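Local coordinates for Rpb7-binding protein seb1 (PDB 5MDT) that drives transcription termination by binding RNA polymerase II, probably through its CTD-interacting domain, and nascent RNA, at residues Leu11-Ile21 with Tyr50-Gly61; Ala62-Val70 with Trp96-Val107. One frame throughout, in Å; residues are numbered along the deposited sequence.

Contact 1 (Leu11-Ile21 with Tyr50-Gly61) lies toward the outside of this all-helical CTD-interacting domain, where the end of helix 4-16 and the loop after it meet the turn joining helix 40-53 to helix 59-79. Contact 2 (Ala62-Val70 with Trp96-Val107) is central and buried, a pairing of helix 59-79 with helix 92-113. Helix 59-79 serves both. Charge, backbone carbonyls and water do much of the work in contact 1, whereas contact 2 has no hydrogen bond between its segments and relies mainly on aliphatic side chains. The two touch where Leu14 CD2 meets Ile65 CD1 at 3.5 Å and where Ala51 packs on Ala62 and Leu106.

Contact 1 of 2, residues Leu11-Ile21 with Tyr50-Gly61; sequences LDSLEHSKTGI and YAKRAPVTHKLG
Glu15 OE1 is gripped by two nitrogens of one guanidinium: Arg53 NE at 2.8 Å (N-H...O 160°) and Arg53 NH2 at 3.2 Å. The oxygen lies in the guanidinium plane, but both donors come from one face of the carboxylate, whose plane is turned 52° from that of the arginine. Arg53 NH2 also forms a salt bridge with Asp12 OD1 at 3.2 Å, and a water spans the same two atoms. CG anti to the backbone N (chi1 -159°) and an extended chain carry the Glu15 carboxylate past Tyr50 to Arg53; separately, Glu15 CB lies at the edge of the Tyr50 ring and Leu11 CD2 over a face. With an alanine in place of Glu15, Arg53 NE and NH2 would lose their shared acceptor, and the guanidinium, left with Asp12 as its salt-bridge partner across this contact, would probably be freer to turn. Beyond the helix end, His58 NE2 makes a weak hydrogen bond to Ser17 O at 3.0 Å, and Gly20 CA lies over the imidazole face, 3.6 Å from its centroid. Glycine suits its positive phi and this approach, since a beta carbon would collide with His58 CG. In the same loop Ser17 OG accepts from Gly20 N, an ST motif. One water links Gly20 O, His58 O and Tyr50 OH, which donates to its oxygen at 2.7 Å. Charge thus ties the outer side, while imidazole and water serve loop carbonyls.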
loop_
_atom_site.group_PDB
_atom_site.type_symbol
_atom_site.label_atom_id
_atom_site.label_comp_id
_atom_site.label_asym_id
_atom_site.label_seq_id
_atom_site.Cartn_x
_atom_site.Cartn_y
_atom_site.Cartn_z
ATOM N N LEU A 11 -1.972 7.050 11.616
ATOM C CA LEU A 11 -3.104 6.316 11.016
ATOM C C LEU A 11 -4.411 6.598 11.773
ATOM O O LEU A 11 -5.460 6.795 11.140
ATOM C CB LEU A 11 -2.819 4.804 10.935
ATOM C CG LEU A 11 -1.676 4.354 10.009
ATOM C CD1 LEU A 11 -1.415 2.855 10.173
ATOM C CD2 LEU A 11 -1.947 4.708 8.538
ATOM N N ASP A 12 -4.336 6.695 13.119
ATOM C CA ASP A 12 -5.491 7.065 13.961
ATOM C C ASP A 12 -6.025 8.439 13.590
ATOM O O ASP A 12 -7.239 8.591 13.448
ATOM C CB ASP A 12 -5.107 7.064 15.445
ATOM C CG ASP A 12 -5.009 5.679 16.050
ATOM O OD1 ASP A 12 -5.537 4.712 15.433
ATOM O OD2 ASP A 12 -4.427 5.557 17.147
ATOM N N SER A 13 -5.129 9.441 13.424
ATOM C CA SER A 13 -5.535 10.804 13.026
ATOM C C SER A 13 -6.182 10.786 11.635
ATOM O O SER A 13 -7.227 11.410 11.437
ATOM C CB SER A 13 -4.336 11.748 13.020
ATOM O OG SER A 13 -3.812 11.918 14.326
ATOM N N LEU A 14 -5.592 10.040 10.691
ATOM C CA LEU A 14 -6.124 9.945 9.320
ATOM C C LEU A 14 -7.517 9.323 9.297
ATOM O O LEU A 14 -8.378 9.754 8.521
ATOM C CB LEU A 14 -5.157 9.152 8.435
ATOM C CG LEU A 14 -5.388 9.223 6.927
ATOM C CD1 LEU A 14 -5.126 10.656 6.379
ATOM C CD2 LEU A 14 -4.474 8.233 6.222
ATOM N N GLU A 15 -7.750 8.347 10.176
ATOM C CA GLU A 15 -9.053 7.685 10.289
ATOM C C GLU A 15 -10.165 8.693 10.613
ATOM O O GLU A 15 -11.274 8.563 10.091
ATOM C CB GLU A 15 -8.998 6.616 11.386
ATOM C CG GLU A 15 -10.079 5.570 11.223
ATOM C CD GLU A 15 -10.055 4.477 12.269
ATOM O OE1 GLU A 15 -9.013 4.318 12.946
ATOM O OE2 GLU A 15 -11.092 3.793 12.426
ATOM N N HIS A 16 -9.858 9.712 11.437
ATOM C CA HIS A 16 -10.826 10.735 11.847
ATOM C C HIS A 16 -10.925 11.949 10.902
ATOM O O HIS A 16 -11.827 12.772 11.079
ATOM C CB HIS A 16 -10.558 11.177 13.295
ATOM C CG HIS A 16 -10.672 10.038 14.262
ATOM N ND1 HIS A 16 -9.550 9.393 14.752
ATOM C CD2 HIS A 16 -11.776 9.407 14.729
ATOM C CE1 HIS A 16 -10.003 8.422 15.526
ATOM N NE2 HIS A 16 -11.334 8.384 15.537
ATOM N N SER A 17 -10.052 12.036 9.879
ATOM C CA SER A 17 -10.064 13.118 8.881
ATOM C C SER A 17 -11.313 13.021 7.975
ATOM O O SER A 17 -11.989 11.988 7.963
ATOM C CB SER A 17 -8.789 13.067 8.040
ATOM O OG SER A 17 -8.832 12.017 7.087
ATOM N N LYS A 18 -11.624 14.077 7.226
ATOM C CA LYS A 18 -12.792 14.034 6.357
ATOM C C LYS A 18 -12.600 13.124 5.133
ATOM O O LYS A 18 -13.539 12.421 4.754
ATOM C CB LYS A 18 -13.218 15.458 5.919
ATOM C CG LYS A 18 -13.650 16.340 7.089
ATOM C CD LYS A 18 -14.580 17.478 6.670
ATOM C CE LYS A 18 -15.126 18.193 7.883
ATOM N NZ LYS A 18 -16.202 19.154 7.524
ATOM N N THR A 19 -11.392 13.129 4.524
ATOM C CA THR A 19 -11.128 12.417 3.264
ATOM C C THR A 19 -10.245 11.191 3.318
ATOM O O THR A 19 -10.294 10.381 2.393
ATOM C CB THR A 19 -10.515 13.376 2.229
ATOM O OG1 THR A 19 -9.166 13.703 2.609
ATOM C CG2 THR A 19 -11.353 14.638 2.015
ATOM N N GLY A 20 -9.392 11.094 4.333
ATOM C CA GLY A 20 -8.424 10.013 4.430
ATOM C C GLY A 20 -7.256 10.151 3.470
ATOM O O GLY A 20 -6.450 9.223 3.359
ATOM N N ILE A 21 -7.175 11.298 2.734
ATOM C CA ILE A 21 -6.089 11.563 1.794
ATOM C C ILE A 21 -5.241 12.708 2.356
ATOM O O ILE A 21 -5.755 13.807 2.571
ATOM C CB ILE A 21 -6.600 11.845 0.347
ATOM C CG1 ILE A 21 -7.234 10.566 -0.264
ATOM C CG2 ILE A 21 -5.447 12.366 -0.538
ATOM C CD1 ILE A 21 -8.337 10.803 -1.210
ATOM N N TYR A 50 -5.457 -0.760 9.379
ATOM C CA TYR A 50 -6.078 0.540 9.096
ATOM C C TYR A 50 -6.981 0.453 7.878
ATOM O O TYR A 50 -8.137 0.881 7.954
ATOM C CB TYR A 50 -5.005 1.643 8.887
ATOM C CG TYR A 50 -5.623 2.941 8.384
ATOM C CD1 TYR A 50 -6.370 3.757 9.230
ATOM C CD2 TYR A 50 -5.489 3.331 7.051
ATOM C CE1 TYR A 50 -6.975 4.930 8.766
ATOM C CE2 TYR A 50 -6.122 4.484 6.568
ATOM C CZ TYR A 50 -6.848 5.284 7.436
ATOM O OH TYR A 50 -7.496 6.416 7.014
ATOM N N ALA A 51 -6.471 -0.096 6.744
ATOM C CA ALA A 51 -7.284 -0.156 5.511
ATOM C C ALA A 51 -8.592 -0.906 5.718
ATOM O O ALA A 51 -9.642 -0.486 5.237
ATOM C CB ALA A 51 -6.494 -0.812 4.403
ATOM N N LYS A 52 -8.541 -1.985 6.480
ATOM C CA LYS A 52 -9.749 -2.806 6.676
ATOM C C LYS A 52 -10.765 -2.120 7.585
ATOM O O LYS A 52 -11.954 -2.231 7.324
ATOM C CB LYS A 52 -9.331 -4.177 7.245
ATOM C CG LYS A 52 -8.569 -5.068 6.239
ATOM C CD LYS A 52 -9.435 -5.575 5.042
ATOM C CE LYS A 52 -10.370 -6.680 5.466
ATOM N NZ LYS A 52 -11.287 -7.131 4.365
ATOM N N ARG A 53 -10.319 -1.360 8.613
ATOM C CA ARG A 53 -11.288 -0.704 9.522
ATOM C C ARG A 53 -11.733 0.667 9.059
ATOM O O ARG A 53 -12.729 1.182 9.553
ATOM C CB ARG A 53 -10.737 -0.592 10.962
ATOM C CG ARG A 53 -9.639 0.460 11.154
ATOM C CD ARG A 53 -9.069 0.452 12.580
ATOM N NE ARG A 53 -8.234 1.642 12.788
ATOM C CZ ARG A 53 -6.905 1.645 12.796
ATOM N NH1 ARG A 53 -6.226 0.512 12.723
ATOM N NH2 ARG A 53 -6.246 2.793 12.951
ATOM N N ALA A 54 -10.976 1.282 8.159
ATOM C CA ALA A 54 -11.222 2.653 7.743
ATOM C C ALA A 54 -12.592 2.905 7.134
ATOM O O ALA A 54 -13.164 1.989 6.537
ATOM C CB ALA A 54 -10.119 3.103 6.782
ATOM N N PRO A 55 -13.151 4.137 7.268
ATOM C CA PRO A 55 -14.433 4.439 6.594
ATOM C C PRO A 55 -14.348 4.143 5.086
ATOM O O PRO A 55 -13.252 4.169 4.522
ATOM C CB PRO A 55 -14.568 5.954 6.790
ATOM C CG PRO A 55 -13.840 6.226 8.050
ATOM C CD PRO A 55 -12.632 5.332 7.966
ATOM N N VAL A 56 -15.500 3.909 4.418
ATOM C CA VAL A 56 -15.544 3.583 2.981
ATOM C C VAL A 56 -14.882 4.646 2.097
ATOM O O VAL A 56 -14.275 4.314 1.076
ATOM C CB VAL A 56 -16.979 3.253 2.489
ATOM C CG1 VAL A 56 -17.555 2.039 3.232
ATOM C CG2 VAL A 56 -17.906 4.454 2.608
ATOM N N THR A 57 -14.949 5.911 2.527
ATOM C CA THR A 57 -14.383 7.057 1.817
ATOM C C THR A 57 -12.846 7.079 1.937
ATOM O O THR A 57 -12.185 7.801 1.189
ATOM C CB THR A 57 -14.945 8.347 2.430
ATOM O OG1 THR A 57 -14.661 8.326 3.830
ATOM C CG2 THR A 57 -16.484 8.504 2.198
ATOM N N HIS A 58 -12.293 6.328 2.916
ATOM C CA HIS A 58 -10.868 6.317 3.251
ATOM C C HIS A 58 -10.038 5.182 2.638
ATOM O O HIS A 58 -8.821 5.172 2.817
ATOM C CB HIS A 58 -10.737 6.290 4.792
ATOM C CG HIS A 58 -11.077 7.595 5.459
ATOM N ND1 HIS A 58 -12.169 8.356 5.064
ATOM C CD2 HIS A 58 -10.486 8.193 6.521
ATOM C CE1 HIS A 58 -12.182 9.412 5.871
ATOM N NE2 HIS A 58 -11.179 9.354 6.767
ATOM N N LYS A 59 -10.670 4.238 1.906
ATOM C CA LYS A 59 -9.935 3.069 1.361
ATOM C C LYS A 59 -8.928 3.500 0.306
ATOM O O LYS A 59 -7.810 2.959 0.263
ATOM C CB LYS A 59 -10.934 2.073 0.701
ATOM C CG LYS A 59 -12.085 1.585 1.593
ATOM C CD LYS A 59 -11.612 1.057 2.945
ATOM C CE LYS A 59 -12.802 0.305 3.566
ATOM N NZ LYS A 59 -12.356 -0.542 4.703
ATOM N N LEU A 60 -9.285 4.528 -0.494
ATOM C CA LEU A 60 -8.332 5.014 -1.500
ATOM C C LEU A 60 -7.074 5.569 -0.849
ATOM O O LEU A 60 -5.976 5.203 -1.277
ATOM C CB LEU A 60 -8.960 6.051 -2.438
ATOM C CG LEU A 60 -8.027 6.612 -3.514
ATOM C CD1 LEU A 60 -7.564 5.525 -4.484
ATOM C CD2 LEU A 60 -8.728 7.742 -4.289
ATOM N N GLY A 61 -7.234 6.406 0.187
ATOM C CA GLY A 61 -6.088 6.976 0.917
ATOM C C GLY A 61 -5.209 5.870 1.494
ATOM O O GLY A 61 -3.979 6.014 1.554
HETATM O O HOH W 1 -3.564 2.840 13.949
HETATM O O HOH W 2 -7.145 6.785 4.384
HETATM O O HOH W 3 -3.711 9.126 2.497
#

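Contact 2 of 2, residues Ala62-Val70 with Trp96-Val107; sequences ALYILDSIV and WCKAAEITDSLV
Leu66 reaches across from helix 59-79 as a knob into a hole formed by Ala99, Ile102, Thr103 and Leu106, the tight centre of the contact. With its CG anti to the backbone N (chi1 174°), its two methyls divide the hole: CD1 meets Ala99 CB at 3.9 Å and Ile102 CD1, while CD2 lies 3.5 Å from Thr103 OG1. That hydroxyl donates to Ala99 O within its own helix (OG1 to O 2.8 Å), so its polar bond is made locally even as it lines an apolar hole. One end is also close: Val70 CG2 approaches Ala99 CB at 3.7 Å and meets the Trp96 ring obliquely at CD1, 3.6 Å away. The other end is simpler, Leu63 CD2 lying 3.8 Å from Leu106 CB and farther from Val107 CG2. By contrast with this buried packing, Trp96 and Ile102, on different flanks of the pair, are both partly exposed; the indole NE1 bonds to Thr134 O. The axes run nearly antiparallel, at 152° and 9.9 Å apart, a knobs-into-holes contact of adjacent helices in the all-helical CTD-interacting domain. Around this central pair, helix 119-131 packs on Leu63, helix 40-53 on Ile102 and Leu106, and helix 23-35 on Ile65 and Ile69.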
loop_
_atom_site.group_PDB
_atom_site.type_symbol
_atom_site.label_atom_id
_atom_site.label_comp_id
_atom_site.label_asym_id
_atom_site.label_seq_id
_atom_site.Cartn_x
_atom_site.Cartn_y
_atom_site.Cartn_z
ATOM N N ALA A 62 -5.816 4.756 1.957
ATOM C CA ALA A 62 -5.034 3.638 2.504
ATOM C C ALA A 62 -4.198 2.976 1.381
ATOM O O ALA A 62 -3.060 2.568 1.618
ATOM C CB ALA A 62 -5.964 2.609 3.145
ATOM N N LEU A 63 -4.761 2.902 0.168
ATOM C CA LEU A 63 -4.032 2.379 -0.996
ATOM C C LEU A 63 -2.903 3.324 -1.399
ATOM O O LEU A 63 -1.845 2.842 -1.818
ATOM C CB LEU A 63 -4.959 2.114 -2.177
ATOM C CG LEU A 63 -5.863 0.873 -1.987
ATOM C CD1 LEU A 63 -6.846 0.756 -3.132
ATOM C CD2 LEU A 63 -5.034 -0.397 -1.899
ATOM N N TYR A 64 -3.077 4.667 -1.240
ATOM C CA TYR A 64 -1.966 5.591 -1.516
ATOM C C TYR A 64 -0.830 5.373 -0.490
ATOM O O TYR A 64 0.352 5.509 -0.828
ATOM C CB TYR A 64 -2.429 7.048 -1.455
ATOM C CG TYR A 64 -3.303 7.467 -2.622
ATOM C CD1 TYR A 64 -3.207 6.833 -3.859
ATOM C CD2 TYR A 64 -4.166 8.551 -2.512
ATOM C CE1 TYR A 64 -3.958 7.267 -4.963
ATOM C CE2 TYR A 64 -4.929 8.987 -3.603
ATOM C CZ TYR A 64 -4.822 8.338 -4.821
ATOM O OH TYR A 64 -5.545 8.784 -5.902
ATOM N N ILE A 65 -1.198 5.044 0.769
ATOM C CA ILE A 65 -0.151 4.761 1.785
ATOM C C ILE A 65 0.603 3.481 1.363
ATOM O O ILE A 65 1.832 3.478 1.360
ATOM C CB ILE A 65 -0.775 4.631 3.203
ATOM C CG1 ILE A 65 -1.278 6.001 3.682
ATOM C CG2 ILE A 65 0.244 4.010 4.238
ATOM C CD1 ILE A 65 -2.280 5.861 4.831
ATOM N N LEU A 66 -0.131 2.411 1.046
ATOM C CA LEU A 66 0.431 1.144 0.589
ATOM C C LEU A 66 1.344 1.379 -0.612
ATOM O O LEU A 66 2.447 0.856 -0.635
ATOM C CB LEU A 66 -0.690 0.153 0.198
ATOM C CG LEU A 66 -0.232 -1.172 -0.443
ATOM C CD1 LEU A 66 0.581 -2.028 0.554
ATOM C CD2 LEU A 66 -1.453 -2.007 -0.918
ATOM N N ASP A 67 0.889 2.194 -1.587
ATOM C CA ASP A 67 1.658 2.492 -2.780
ATOM C C ASP A 67 3.005 3.106 -2.428
ATOM O O ASP A 67 4.041 2.666 -2.936
ATOM C CB ASP A 67 0.864 3.455 -3.682
ATOM C CG ASP A 67 1.715 4.008 -4.812
ATOM O OD1 ASP A 67 2.334 3.196 -5.545
ATOM O OD2 ASP A 67 1.860 5.259 -4.893
ATOM N N SER A 68 2.987 4.136 -1.583
ATOM C CA SER A 68 4.221 4.849 -1.229
ATOM C C SER A 68 5.182 3.934 -0.468
ATOM O O SER A 68 6.373 3.884 -0.782
ATOM C CB SER A 68 3.898 6.080 -0.397
ATOM O OG SER A 68 5.079 6.812 -0.115
ATOM N N ILE A 69 4.653 3.167 0.472
ATOM C CA ILE A 69 5.491 2.258 1.261
ATOM C C ILE A 69 6.096 1.127 0.405
ATOM O O ILE A 69 7.297 0.901 0.504
ATOM C CB ILE A 69 4.689 1.754 2.471
ATOM C CG1 ILE A 69 4.546 2.906 3.507
ATOM C CG2 ILE A 69 5.412 0.539 3.105
ATOM C CD1 ILE A 69 3.605 2.621 4.644
ATOM N N VAL A 70 5.285 0.442 -0.440
ATOM C CA VAL A 70 5.783 -0.674 -1.260
ATOM C C VAL A 70 6.861 -0.208 -2.241
ATOM O O VAL A 70 7.907 -0.847 -2.329
ATOM C CB VAL A 70 4.675 -1.528 -1.946
ATOM C CG1 VAL A 70 3.957 -0.769 -3.073
ATOM C CG2 VAL A 70 5.242 -2.855 -2.455
ATOM N N TRP A 96 8.840 -5.323 0.910
ATOM C CA TRP A 96 8.269 -5.284 -0.441
ATOM C C TRP A 96 7.388 -6.545 -0.639
ATOM O O TRP A 96 6.253 -6.437 -1.103
ATOM C CB TRP A 96 9.441 -5.247 -1.440
ATOM C CG TRP A 96 9.131 -5.242 -2.913
ATOM C CD1 TRP A 96 7.911 -5.101 -3.513
ATOM C CD2 TRP A 96 10.088 -5.359 -3.971
ATOM N NE1 TRP A 96 8.050 -5.141 -4.880
ATOM C CE2 TRP A 96 9.378 -5.299 -5.190
ATOM C CE3 TRP A 96 11.486 -5.520 -4.006
ATOM C CZ2 TRP A 96 10.020 -5.413 -6.439
ATOM C CZ3 TRP A 96 12.123 -5.610 -5.241
ATOM C CH2 TRP A 96 11.392 -5.553 -6.438
ATOM N N CYS A 97 7.889 -7.711 -0.214
ATOM C CA CYS A 97 7.173 -8.987 -0.286
ATOM C C CYS A 97 5.878 -8.953 0.567
ATOM O O CYS A 97 4.807 -9.298 0.067
ATOM C CB CYS A 97 8.093 -10.129 0.133
ATOM S SG CYS A 97 7.278 -11.741 0.229
ATOM N N LYS A 98 5.980 -8.536 1.840
ATOM C CA LYS A 98 4.814 -8.480 2.743
ATOM C C LYS A 98 3.788 -7.483 2.221
ATOM O O LYS A 98 2.606 -7.800 2.239
ATOM C CB LYS A 98 5.203 -8.133 4.183
ATOM C CG LYS A 98 6.057 -9.204 4.845
ATOM C CD LYS A 98 6.388 -8.845 6.295
ATOM C CE LYS A 98 7.427 -9.767 6.907
ATOM N NZ LYS A 98 8.811 -9.513 6.391
ATOM N N ALA A 99 4.220 -6.296 1.740
ATOM C CA ALA A 99 3.258 -5.320 1.181
ATOM C C ALA A 99 2.553 -5.915 -0.064
ATOM O O ALA A 99 1.344 -5.750 -0.224
ATOM C CB ALA A 99 3.959 -4.005 0.847
ATOM N N ALA A 100 3.297 -6.665 -0.910
ATOM C CA ALA A 100 2.717 -7.345 -2.079
ATOM C C ALA A 100 1.636 -8.345 -1.633
ATOM O O ALA A 100 0.561 -8.409 -2.245
ATOM C CB ALA A 100 3.808 -8.078 -2.854
ATOM N N GLU A 101 1.913 -9.095 -0.545
ATOM C CA GLU A 101 1.027 -10.125 0.007
ATOM C C GLU A 101 -0.339 -9.599 0.434
ATOM O O GLU A 101 -1.316 -10.345 0.359
ATOM C CB GLU A 101 1.699 -10.893 1.172
ATOM C CG GLU A 101 2.878 -11.753 0.753
ATOM C CD GLU A 101 2.582 -13.208 0.450
ATOM O OE1 GLU A 101 1.721 -13.480 -0.418
ATOM O OE2 GLU A 101 3.241 -14.079 1.063
ATOM N N ILE A 102 -0.415 -8.347 0.903
ATOM C CA ILE A 102 -1.702 -7.756 1.321
ATOM C C ILE A 102 -2.382 -6.933 0.198
ATOM O O ILE A 102 -3.512 -6.486 0.393
ATOM C CB ILE A 102 -1.577 -6.904 2.628
ATOM C CG1 ILE A 102 -0.760 -5.608 2.389
ATOM C CG2 ILE A 102 -1.022 -7.755 3.803
ATOM C CD1 ILE A 102 -0.900 -4.490 3.494
ATOM N N THR A 103 -1.689 -6.664 -0.930
ATOM C CA THR A 103 -2.234 -5.793 -1.976
ATOM C C THR A 103 -3.570 -6.294 -2.541
ATOM O O THR A 103 -4.499 -5.488 -2.631
ATOM C CB THR A 103 -1.181 -5.524 -3.057
ATOM O OG1 THR A 103 -0.123 -4.807 -2.444
ATOM C CG2 THR A 103 -1.726 -4.703 -4.240
ATOM N N ASP A 104 -3.675 -7.589 -2.920
ATOM C CA ASP A 104 -4.925 -8.113 -3.488
ATOM C C ASP A 104 -6.106 -7.864 -2.546
ATOM O O ASP A 104 -7.142 -7.370 -2.999
ATOM C CB ASP A 104 -4.822 -9.611 -3.837
ATOM C CG ASP A 104 -4.028 -9.945 -5.083
ATOM O OD1 ASP A 104 -3.480 -9.005 -5.715
ATOM O OD2 ASP A 104 -3.951 -11.145 -5.433
ATOM N N SER A 105 -5.931 -8.169 -1.233
ATOM C CA SER A 105 -6.973 -7.992 -0.202
ATOM C C SER A 105 -7.407 -6.547 -0.088
ATOM O O SER A 105 -8.614 -6.287 -0.002
ATOM C CB SER A 105 -6.478 -8.447 1.179
ATOM O OG SER A 105 -6.195 -9.831 1.166
ATOM N N LEU A 106 -6.439 -5.599 -0.045
ATOM C CA LEU A 106 -6.786 -4.196 0.076
ATOM C C LEU A 106 -7.479 -3.662 -1.177
ATOM O O LEU A 106 -8.416 -2.867 -1.044
ATOM C CB LEU A 106 -5.592 -3.329 0.497
ATOM C CG LEU A 106 -4.903 -3.752 1.844
ATOM C CD1 LEU A 106 -4.006 -2.627 2.339
ATOM C CD2 LEU A 106 -5.930 -4.149 2.926
ATOM N N VAL A 107 -7.057 -4.110 -2.394
ATOM C CA VAL A 107 -7.765 -3.684 -3.630
ATOM C C VAL A 107 -9.178 -4.259 -3.635
ATOM O O VAL A 107 -10.144 -3.541 -3.925
ATOM C CB VAL A 107 -6.970 -3.972 -4.932
ATOM C CG1 VAL A 107 -7.792 -3.627 -6.188
ATOM C CG2 VAL A 107 -5.642 -3.205 -4.931
#